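Local coordinates for protein tartrate dehydrogenase/decarboxylase (Pseudomonas putida, PDB 3FLK) that oxidises tartrate to oxaloglycolate with NAD+ and a divalent metal ion, converts meso-tartrate to D-glycerate and oxidatively decarboxylates D-malate to pyruvate, at residues A[29-34]-A[320-325]; A[174-179]-A[217-222]; A[288-291]-A[295-298]. The protein carries 1 engineered substitution. One frame throughout, in Å; residues are numbered along the deposited sequence.

Interaction 1. Residues A[29-34]-A[320-325]; sequences EAAALK and QRAHDD. With SO4 (sulfate ion), chain J.
Ala31 on helix 17-35 and Ala322 on helix 317-336 form the apolar centre of a small helix-helix contact, edged on one side by Lys34 and Asp325. The two methyl groups face each other, with CB of Ala31 4.3 Å from CB of Ala322. Because nothing larger than a methyl intervenes, the backbones come close together, the CA atoms of Ala31 and Ala322 being 5.6 Å apart. Three residues further along each helix, Lys34 and Asp325 cross at about a right angle. The carboxylate meets the aliphatic shaft of the lysine, OD2 of Asp325 lying 3.4 Å from CE of Lys34. The lysine chain is extended until its last torsion, where a bend (chi4 74°) turns NZ to the main-chain oxygens of Leu360 and Leu363. OD2 of Asp325 is hydrogen-bonded instead to His35.

His323 points away from helix 17-35. Its ND1 donates an almost straight bond (172°), in the ring plane, to OD1 of Asp324, 2.8 Å away, and that oxygen also accepts from NE2 of Gln320. On the far edge of the ring, NE2 of His323 lies 2.8 Å from O3 of a sulfate and donates to it; the sulfate is also hydrogen-bonded to Trp303 and Arg111. The methyl pair is thus the apolar part, whereas Lys34 and Asp325 form no salt bridge, though their charges, each bonded elsewhere, may attract weakly; His323, donating to two anions, is probably protonated.

Interaction 2. Residues A[174-179]-A[217-222]; sequences YAFDLA and VSWDKQ
Phe176 leaves its helix with CG beside the backbone N (chi1 -85°), which brings the ring to Val217, the two side chains meeting at a slant; CG1 of Val217 is swung anti to the backbone N (chi1 180°) and touches both the ring and Ala179. CG1 is the focus of the contact: it sits 3.7 Å from CD1 of Phe176 and 4.0 Å from CB of Ala179. At the far end of the ring, CZ of Phe176 reaches CB of Trp219 at 4.0 Å. Trp219 contributes its CB here, while the indole leads away to Thr207, Glu208 and Ala211 on helix 199-211. The Phe176 ring also meets Tyr214, the two planes inclined at about 30°. Replacing Phe176 by alanine removes the ring, and CG1 of Val217 and CB of Trp219 would probably lose their shared partner, leaving a gap between helix and strand. Ala179 and Val217 also rest on Val187 of the adjacent strand 186-191. Such a layer of helix 165-181 against parallel strands, beside the beta-alpha-beta crossover formed by strand 186-191, helix 199-211 and strand 218-223, is characteristic of an alpha/beta fold.

Interaction 3. Residues A[288-291]-A[295-298]; sequences PDIF and IANP. With NAI (1,4-dihydronicotinamide adenine dinucleotide), chain F.
Ile290 and Ile295 share an uncommon side-chain conformation, each with CG1 wedged between the backbone N and the carbonyl carbon (chi1 60° and 55°), and their backbones are joined by a water. That water donates to O of Ile290 at 2.7 Å and accepts from N of Ile295 at 2.9 Å, bridging the two segments, which share no direct hydrogen bond. The side chains meet beside this bridge. They cross at a slant, CG2 of Ile290 meeting CD1 of Ile295 at 4.1 Å, while the CG1-CD1 branch of Ile290 places CD1 4.0 Å from CB of Ala296.

The same isoleucine is a wall of the dinucleotide pocket. Its CG1 lies 3.6 Å from O2B of the adenosine ribose, and its CD1 approaches the adenine near N3A. Pro288 adds an apolar contact further along the cofactor, CD to C5D of the nicotinamide ribose at 3.7 Å. Recognition of the base itself falls to the backbone of Asn297: its N donates to N1A of adenine (2.9 Å, 162°), and its O accepts from the amino group N6A at 3.0 Å. This pair reads the Watson-Crick edge of the base with main-chain atoms, while the asparagine side chain makes separate bonds. OD1 of Asn297 caps the backbone N of Ile299, and ND2 binds Asp342, so the residue that grips adenine is itself fixed at both ends of its amide. Both segments lie in the loop between strand 278-282 and helix 299-313, with Ala296 packed on Glu19 and Val20 of helix 17-35 and Pro298 resting on helix 349-361.

Overall arrangement
Along the chain, interaction 1 spans the other two: its segments are 286 residues apart, and interaction 2 and then interaction 3 fall between them. Interactions 1 and 3, with centres about 26 Å apart, share helix 17-35, whose later part carries 29-34 while its start packs on 295-298; helices 299-313 and 349-361 also adjoin both. Interaction 2 lies on the opposite side of the chain's centre from interaction 3, about 35 Å away between centres. Thus one helical cluster backs the adenine end of the cofactor pocket, while interaction 2 joins helix 165-181 to strand 218-223, which within this chain is an outermost strand of the ten-stranded sheet.

Interaction 1. Residues A[29-34]-A[320-325]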
loop_
_atom_site.group_PDB
_atom_site.type_symbol
_atom_site.label_atom_id
_atom_site.label_comp_id
_atom_site.label_asym_id
_atom_site.label_seq_id
_atom_site.Cartn_x
_atom_site.Cartn_y
_atom_site.Cartn_z
ATOM N N GLU A 29 3.526 34.565 -7.998
ATOM C CA GLU A 29 3.554 36.006 -8.263
ATOM C C GLU A 29 4.914 36.456 -8.802
ATOM O O GLU A 29 4.983 37.339 -9.654
ATOM C CB GLU A 29 3.154 36.803 -7.014
ATOM C CG GLU A 29 1.645 36.791 -6.739
ATOM C CD GLU A 29 1.255 37.416 -5.403
ATOM O OE1 GLU A 29 2.088 37.449 -4.469
ATOM O OE2 GLU A 29 0.095 37.867 -5.280
ATOM N N ALA A 30 5.987 35.834 -8.315
ATOM C CA ALA A 30 7.332 36.074 -8.837
ATOM C C ALA A 30 7.472 35.549 -10.267
ATOM O O ALA A 30 8.112 36.185 -11.109
ATOM C CB ALA A 30 8.379 35.447 -7.930
ATOM N N ALA A 31 6.868 34.392 -10.533
ATOM C CA ALA A 31 6.838 33.818 -11.876
ATOM C C ALA A 31 6.006 34.676 -12.828
ATOM O O ALA A 31 6.373 34.849 -13.991
ATOM C CB ALA A 31 6.305 32.389 -11.839
ATOM N N ALA A 32 4.892 35.209 -12.326
ATOM C CA ALA A 32 4.001 36.059 -13.117
ATOM C C ALA A 32 4.700 37.344 -13.553
ATOM O O ALA A 32 4.604 37.748 -14.714
ATOM C CB ALA A 32 2.731 36.376 -12.342
ATOM N N LEU A 33 5.407 37.971 -12.615
ATOM C CA LEU A 33 6.177 39.184 -12.881
ATOM C C LEU A 33 7.261 38.946 -13.936
ATOM O O LEU A 33 7.402 39.728 -14.874
ATOM C CB LEU A 33 6.799 39.712 -11.581
ATOM C CG LEU A 33 7.661 40.981 -11.637
ATOM C CD1 LEU A 33 6.811 42.229 -11.872
ATOM C CD2 LEU A 33 8.482 41.121 -10.362
ATOM N N LYS A 34 8.007 37.856 -13.773
ATOM C CA LYS A 34 9.134 37.514 -14.643
ATOM C C LYS A 34 8.725 37.241 -16.094
ATOM O O LYS A 34 9.424 37.644 -17.023
ATOM C CB LYS A 34 9.878 36.300 -14.078
ATOM C CG LYS A 34 11.225 36.024 -14.721
ATOM C CD LYS A 34 11.790 34.696 -14.247
ATOM C CE LYS A 34 13.195 34.466 -14.776
ATOM N NZ LYS A 34 14.190 35.314 -14.071
ATOM N N GLN A 320 4.585 28.039 -20.033
ATOM C CA GLN A 320 5.470 26.876 -20.049
ATOM C C GLN A 320 6.848 27.218 -19.480
ATOM O O GLN A 320 7.428 26.428 -18.730
ATOM C CB GLN A 320 5.600 26.298 -21.460
ATOM C CG GLN A 320 6.321 24.952 -21.520
ATOM C CD GLN A 320 5.634 23.876 -20.690
ATOM O OE1 GLN A 320 4.445 23.602 -20.864
ATOM N NE2 GLN A 320 6.384 23.261 -19.780
ATOM N N ARG A 321 7.359 28.395 -19.838
ATOM C CA ARG A 321 8.640 28.876 -19.325
ATOM C C ARG A 321 8.562 29.181 -17.833
ATOM O O ARG A 321 9.529 28.966 -17.105
ATOM C CB ARG A 321 9.110 30.115 -20.091
ATOM C CG ARG A 321 9.615 29.827 -21.497
ATOM C CD ARG A 321 10.368 31.025 -22.073
ATOM N NE ARG A 321 9.486 32.161 -22.346
ATOM C CZ ARG A 321 8.934 32.423 -23.528
ATOM N NH1 ARG A 321 9.169 31.633 -24.570
ATOM N NH2 ARG A 321 8.148 33.481 -23.672
ATOM N N ALA A 322 7.410 29.687 -17.391
ATOM C CA ALA A 322 7.164 29.943 -15.973
ATOM C C ALA A 322 7.198 28.641 -15.170
ATOM O O ALA A 322 7.825 28.585 -14.111
ATOM C CB ALA A 322 5.843 30.665 -15.775
ATOM N N HIS A 323 6.539 27.603 -15.692
ATOM C CA HIS A 323 6.601 26.261 -15.108
ATOM C C HIS A 323 8.044 25.776 -15.003
ATOM O O HIS A 323 8.485 25.348 -13.935
ATOM C CB HIS A 323 5.777 25.257 -15.929
ATOM C CG HIS A 323 6.075 23.825 -15.600
ATOM N ND1 HIS A 323 7.083 23.113 -16.213
ATOM C CD2 HIS A 323 5.507 22.978 -14.708
ATOM C CE1 HIS A 323 7.121 21.890 -15.716
ATOM N NE2 HIS A 323 6.174 21.781 -14.802
ATOM N N ASP A 324 8.767 25.851 -16.120
ATOM C CA ASP A 324 10.147 25.374 -16.205
ATOM C C ASP A 324 11.085 26.119 -15.252
ATOM O O ASP A 324 11.962 25.508 -14.645
ATOM C CB ASP A 324 10.666 25.467 -17.648
ATOM C CG ASP A 324 9.895 24.570 -18.618
ATOM O OD1 ASP A 324 8.922 23.895 -18.205
ATOM O OD2 ASP A 324 10.265 24.549 -19.813
ATOM N N ASP A 325 10.892 27.431 -15.124
ATOM C CA ASP A 325 11.698 28.250 -14.213
ATOM C C ASP A 325 11.419 27.929 -12.749
ATOM O O ASP A 325 12.324 27.981 -11.916
ATOM C CB ASP A 325 11.480 29.743 -14.476
ATOM C CG ASP A 325 12.286 30.256 -15.662
ATOM O OD1 ASP A 325 13.022 29.463 -16.289
ATOM O OD2 ASP A 325 12.182 31.461 -15.965
HETATM S S SO4 J . 7.123 18.391 -14.008
HETATM O O1 SO4 J . 6.678 17.080 -13.544
HETATM O O2 SO4 J . 6.768 18.556 -15.415
HETATM O O3 SO4 J . 6.481 19.442 -13.226
HETATM O O4 SO4 J . 8.574 18.483 -13.865
#

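Interaction 2. Residues A[174-179]-A[217-222]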
loop_
_atom_site.group_PDB
_atom_site.type_symbol
_atom_site.label_atom_id
_atom_site.label_comp_id
_atom_site.label_asym_id
_atom_site.label_seq_id
_atom_site.Cartn_x
_atom_site.Cartn_y
_atom_site.Cartn_z
ATOM N N TYR A 174 -6.073 7.998 -20.598
ATOM C CA TYR A 174 -5.177 9.088 -20.222
ATOM C C TYR A 174 -3.757 8.577 -19.970
ATOM O O TYR A 174 -2.790 9.143 -20.489
ATOM C CB TYR A 174 -5.702 9.859 -19.004
ATOM C CG TYR A 174 -5.053 11.219 -18.851
ATOM C CD1 TYR A 174 -5.638 12.359 -19.407
ATOM C CD2 TYR A 174 -3.838 11.363 -18.177
ATOM C CE1 TYR A 174 -5.036 13.613 -19.278
ATOM C CE2 TYR A 174 -3.229 12.611 -18.048
ATOM C CZ TYR A 174 -3.833 13.728 -18.599
ATOM O OH TYR A 174 -3.236 14.964 -18.468
ATOM N N ALA A 175 -3.646 7.495 -19.200
ATOM C CA ALA A 175 -2.352 6.919 -18.835
ATOM C C ALA A 175 -1.570 6.394 -20.037
ATOM O O ALA A 175 -0.357 6.594 -20.125
ATOM C CB ALA A 175 -2.531 5.821 -17.800
ATOM N N PHE A 176 -2.265 5.723 -20.954
ATOM C CA PHE A 176 -1.636 5.221 -22.176
ATOM C C PHE A 176 -1.259 6.345 -23.141
ATOM O O PHE A 176 -0.196 6.291 -23.760
ATOM C CB PHE A 176 -2.512 4.160 -22.860
ATOM C CG PHE A 176 -2.313 2.774 -22.313
ATOM C CD1 PHE A 176 -1.365 1.923 -22.872
ATOM C CD2 PHE A 176 -3.058 2.324 -21.231
ATOM C CE1 PHE A 176 -1.163 0.641 -22.363
ATOM C CE2 PHE A 176 -2.865 1.044 -20.712
ATOM C CZ PHE A 176 -1.917 0.200 -21.282
ATOM N N ASP A 177 -2.119 7.358 -23.253
ATOM C CA ASP A 177 -1.807 8.562 -24.031
ATOM C C ASP A 177 -0.552 9.259 -23.495
ATOM O O ASP A 177 0.297 9.701 -24.271
ATOM C CB ASP A 177 -2.985 9.543 -24.031
ATOM C CG ASP A 177 -4.093 9.143 -24.997
ATOM O OD1 ASP A 177 -3.863 8.286 -25.874
ATOM O OD2 ASP A 177 -5.206 9.697 -24.881
ATOM N N LEU A 178 -0.447 9.341 -22.167
ATOM C CA LEU A 178 0.705 9.950 -21.500
ATOM C C LEU A 178 1.985 9.160 -21.769
ATOM O O LEU A 178 3.011 9.738 -22.131
ATOM C CB LEU A 178 0.448 10.078 -19.990
ATOM C CG LEU A 178 1.429 10.877 -19.119
ATOM C CD1 LEU A 178 1.454 12.350 -19.496
ATOM C CD2 LEU A 178 1.064 10.719 -17.648
ATOM N N ALA A 179 1.907 7.839 -21.608
ATOM C CA ALA A 179 3.025 6.942 -21.883
ATOM C C ALA A 179 3.523 7.063 -23.327
ATOM O O ALA A 179 4.726 7.035 -23.571
ATOM C CB ALA A 179 2.643 5.508 -21.578
ATOM N N VAL A 217 3.377 1.161 -26.852
ATOM C CA VAL A 217 3.463 1.153 -25.388
ATOM C C VAL A 217 3.625 -0.254 -24.799
ATOM O O VAL A 217 2.810 -1.148 -25.033
ATOM C CB VAL A 217 2.260 1.896 -24.736
ATOM C CG1 VAL A 217 2.358 1.876 -23.213
ATOM C CG2 VAL A 217 2.192 3.333 -25.234
ATOM N N SER A 218 4.704 -0.429 -24.046
ATOM C CA SER A 218 4.939 -1.628 -23.257
ATOM C C SER A 218 4.085 -1.544 -21.988
ATOM O O SER A 218 3.999 -0.484 -21.365
ATOM C CB SER A 218 6.426 -1.709 -22.900
ATOM O OG SER A 218 6.701 -2.775 -22.010
ATOM N N TRP A 219 3.440 -2.644 -21.610
ATOM C CA TRP A 219 2.598 -2.630 -20.412
ATOM C C TRP A 219 2.694 -3.898 -19.568
ATOM O O TRP A 219 2.855 -5.002 -20.094
ATOM C CB TRP A 219 1.136 -2.298 -20.758
ATOM C CG TRP A 219 0.302 -3.478 -21.176
ATOM C CD1 TRP A 219 0.270 -4.062 -22.413
ATOM C CD2 TRP A 219 -0.626 -4.212 -20.361
ATOM N NE1 TRP A 219 -0.615 -5.117 -22.415
ATOM C CE2 TRP A 219 -1.179 -5.230 -21.171
ATOM C CE3 TRP A 219 -1.040 -4.110 -19.025
ATOM C CZ2 TRP A 219 -2.125 -6.142 -20.690
ATOM C CZ3 TRP A 219 -1.982 -5.019 -18.546
ATOM C CH2 TRP A 219 -2.512 -6.022 -19.379
ATOM N N ASP A 220 2.601 -3.723 -18.254
ATOM C CA ASP A 220 2.542 -4.848 -17.325
ATOM C C ASP A 220 1.556 -4.564 -16.192
ATOM O O ASP A 220 1.235 -3.406 -15.906
ATOM C CB ASP A 220 3.937 -5.188 -16.779
ATOM C CG ASP A 220 4.452 -4.166 -15.773
ATOM O OD1 ASP A 220 4.922 -4.583 -14.693
ATOM O OD2 ASP A 220 4.395 -2.952 -16.051
ATOM N N LYS A 221 1.060 -5.627 -15.569
ATOM C CA LYS A 221 0.219 -5.486 -14.389
ATOM C C LYS A 221 0.895 -6.134 -13.188
ATOM O O LYS A 221 1.586 -7.150 -13.314
ATOM C CB LYS A 221 -1.192 -6.045 -14.622
ATOM C CG LYS A 221 -1.266 -7.546 -14.836
ATOM C CD LYS A 221 -2.693 -7.990 -15.114
ATOM C CE LYS A 221 -2.806 -9.499 -15.047
ATOM N NZ LYS A 221 -4.195 -9.956 -15.309
ATOM N N GLN A 222 0.718 -5.514 -12.027
ATOM C CA GLN A 222 1.330 -5.996 -10.803
ATOM C C GLN A 222 0.322 -5.906 -9.675
ATOM O O GLN A 222 -0.366 -4.889 -9.529
ATOM C CB GLN A 222 2.587 -5.183 -10.467
ATOM C CG GLN A 222 3.725 -5.336 -11.476
ATOM C CD GLN A 222 4.989 -4.588 -11.091
ATOM O OE1 GLN A 222 5.742 -4.140 -11.957
ATOM N NE2 GLN A 222 5.234 -4.454 -9.791
#

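Interaction 3. Residues A[288-291]-A[295-298]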
loop_
_atom_site.group_PDB
_atom_site.type_symbol
_atom_site.label_atom_id
_atom_site.label_comp_id
_atom_site.label_asym_id
_atom_site.label_seq_id
_atom_site.Cartn_x
_atom_site.Cartn_y
_atom_site.Cartn_z
ATOM N N PRO A 288 -1.510 18.095 11.272
ATOM C CA PRO A 288 -1.816 18.765 12.542
ATOM C C PRO A 288 -0.676 18.728 13.562
ATOM O O PRO A 288 -0.556 19.645 14.374
ATOM C CB PRO A 288 -3.019 17.977 13.077
ATOM C CG PRO A 288 -3.618 17.332 11.886
ATOM C CD PRO A 288 -2.455 16.995 11.004
ATOM N N ASP A 289 0.158 17.693 13.513
ATOM C CA ASP A 289 1.224 17.534 14.502
ATOM C C ASP A 289 2.452 18.433 14.257
ATOM O O ASP A 289 3.347 18.491 15.100
ATOM C CB ASP A 289 1.620 16.059 14.638
ATOM C CG ASP A 289 2.051 15.693 16.055
ATOM O OD1 ASP A 289 1.229 15.096 16.796
ATOM O OD2 ASP A 289 3.204 16.005 16.431
ATOM N N ILE A 290 2.493 19.130 13.118
ATOM C CA ILE A 290 3.544 20.139 12.866
ATOM C C ILE A 290 2.999 21.546 12.576
ATOM O O ILE A 290 3.775 22.496 12.420
ATOM C CB ILE A 290 4.555 19.729 11.741
ATOM C CG1 ILE A 290 3.843 19.512 10.399
ATOM C CG2 ILE A 290 5.379 18.506 12.164
ATOM C CD1 ILE A 290 4.750 19.648 9.181
ATOM N N PHE A 291 1.675 21.680 12.500
ATOM C CA PHE A 291 1.060 22.990 12.288
ATOM C C PHE A 291 1.411 23.929 13.437
ATOM O O PHE A 291 1.319 23.555 14.607
ATOM C CB PHE A 291 -0.463 22.884 12.135
ATOM C CG PHE A 291 -1.161 24.219 12.073
ATOM C CD1 PHE A 291 -0.909 25.105 11.031
ATOM C CD2 PHE A 291 -2.066 24.591 13.060
ATOM C CE1 PHE A 291 -1.553 26.341 10.970
ATOM C CE2 PHE A 291 -2.714 25.823 13.010
ATOM C CZ PHE A 291 -2.457 26.699 11.963
ATOM N N ILE A 295 7.555 24.726 9.943
ATOM C CA ILE A 295 8.625 23.871 9.421
ATOM C C ILE A 295 8.114 23.004 8.270
ATOM O O ILE A 295 8.871 22.225 7.690
ATOM C CB ILE A 295 9.259 22.973 10.512
ATOM C CG1 ILE A 295 8.184 22.132 11.217
ATOM C CG2 ILE A 295 10.091 23.817 11.493
ATOM C CD1 ILE A 295 8.728 20.938 11.969
ATOM N N ALA A 296 6.828 23.148 7.953
ATOM C CA ALA A 296 6.219 22.459 6.818
ATOM C C ALA A 296 6.949 22.785 5.516
ATOM O O ALA A 296 7.235 23.947 5.229
ATOM C CB ALA A 296 4.739 22.817 6.706
ATOM N N ASN A 297 7.267 21.745 4.752
ATOM C CA ASN A 297 7.877 21.880 3.431
ATOM C C ASN A 297 6.865 22.481 2.452
ATOM O O ASN A 297 5.796 21.902 2.237
ATOM C CB ASN A 297 8.350 20.501 2.940
ATOM C CG ASN A 297 9.335 20.582 1.786
ATOM O OD1 ASN A 297 9.383 21.569 1.057
ATOM N ND2 ASN A 297 10.134 19.533 1.621
ATOM N N PRO A 298 7.181 23.662 1.878
ATOM C CA PRO A 298 6.276 24.293 0.920
ATOM C C PRO A 298 6.486 23.869 -0.538
ATOM O O PRO A 298 5.749 24.333 -1.414
ATOM C CB PRO A 298 6.610 25.777 1.071
ATOM C CG PRO A 298 8.076 25.784 1.399
ATOM C CD PRO A 298 8.380 24.491 2.122
HETATM P PA NAI F . -0.471 14.236 6.453
HETATM O O1A NAI F . 0.003 14.241 5.050
HETATM O O2A NAI F . -1.132 15.502 6.822
HETATM O O5B NAI F . 0.777 13.995 7.427
HETATM C C5B NAI F . 1.498 12.784 7.457
HETATM C C4B NAI F . 2.896 13.021 8.021
HETATM O O4B NAI F . 3.687 13.703 7.066
HETATM C C3B NAI F . 2.871 13.874 9.281
HETATM O O3B NAI F . 3.811 13.353 10.189
HETATM C C2B NAI F . 3.289 15.249 8.797
HETATM O O2B NAI F . 4.004 15.967 9.777
HETATM C C1B NAI F . 4.134 14.952 7.570
HETATM N N9A NAI F . 3.985 16.004 6.550
HETATM C C8A NAI F . 2.911 16.206 5.721
HETATM N N7A NAI F . 3.177 17.274 4.937
HETATM C C5A NAI F . 4.395 17.755 5.249
HETATM C C6A NAI F . 5.140 18.822 4.757
HETATM N N6A NAI F . 4.662 19.583 3.776
HETATM N N1A NAI F . 6.388 19.076 5.290
HETATM C C2A NAI F . 6.895 18.285 6.299
HETATM N N3A NAI F . 6.146 17.224 6.775
HETATM C C4A NAI F . 4.917 16.967 6.265
HETATM O O3 NAI F . -1.446 12.953 6.611
HETATM P PN NAI F . -2.154 12.393 7.949
HETATM O O1N NAI F . -1.360 12.725 9.151
HETATM O O2N NAI F . -2.442 10.965 7.685
HETATM O O5D NAI F . -3.547 13.182 7.986
HETATM C C5D NAI F . -3.688 14.436 8.622
HETATM C C4D NAI F . -4.993 15.100 8.183
HETATM O O4D NAI F . -4.902 15.498 6.828
HETATM C C3D NAI F . -6.206 14.183 8.277
HETATM O O3D NAI F . -7.287 14.961 8.730
HETATM C C2D NAI F . -6.453 13.739 6.846
HETATM O O2D NAI F . -7.810 13.454 6.598
HETATM C C1D NAI F . -5.974 14.958 6.071
HETATM N N1N NAI F . -5.525 14.704 4.688
HETATM C C2N NAI F . -6.024 15.518 3.710
HETATM C C3N NAI F . -5.631 15.360 2.386
HETATM C C7N NAI F . -5.980 16.429 1.390
HETATM O O7N NAI F . -6.615 17.610 1.829
HETATM N N7N NAI F . -5.685 16.242 0.104
HETATM C C4N NAI F . -4.715 14.357 2.067
HETATM C C5N NAI F . -4.205 13.532 3.068
HETATM C C6N NAI F . -4.618 13.716 4.388
HETATM O O HOH W 1 4.891 23.688 10.235
#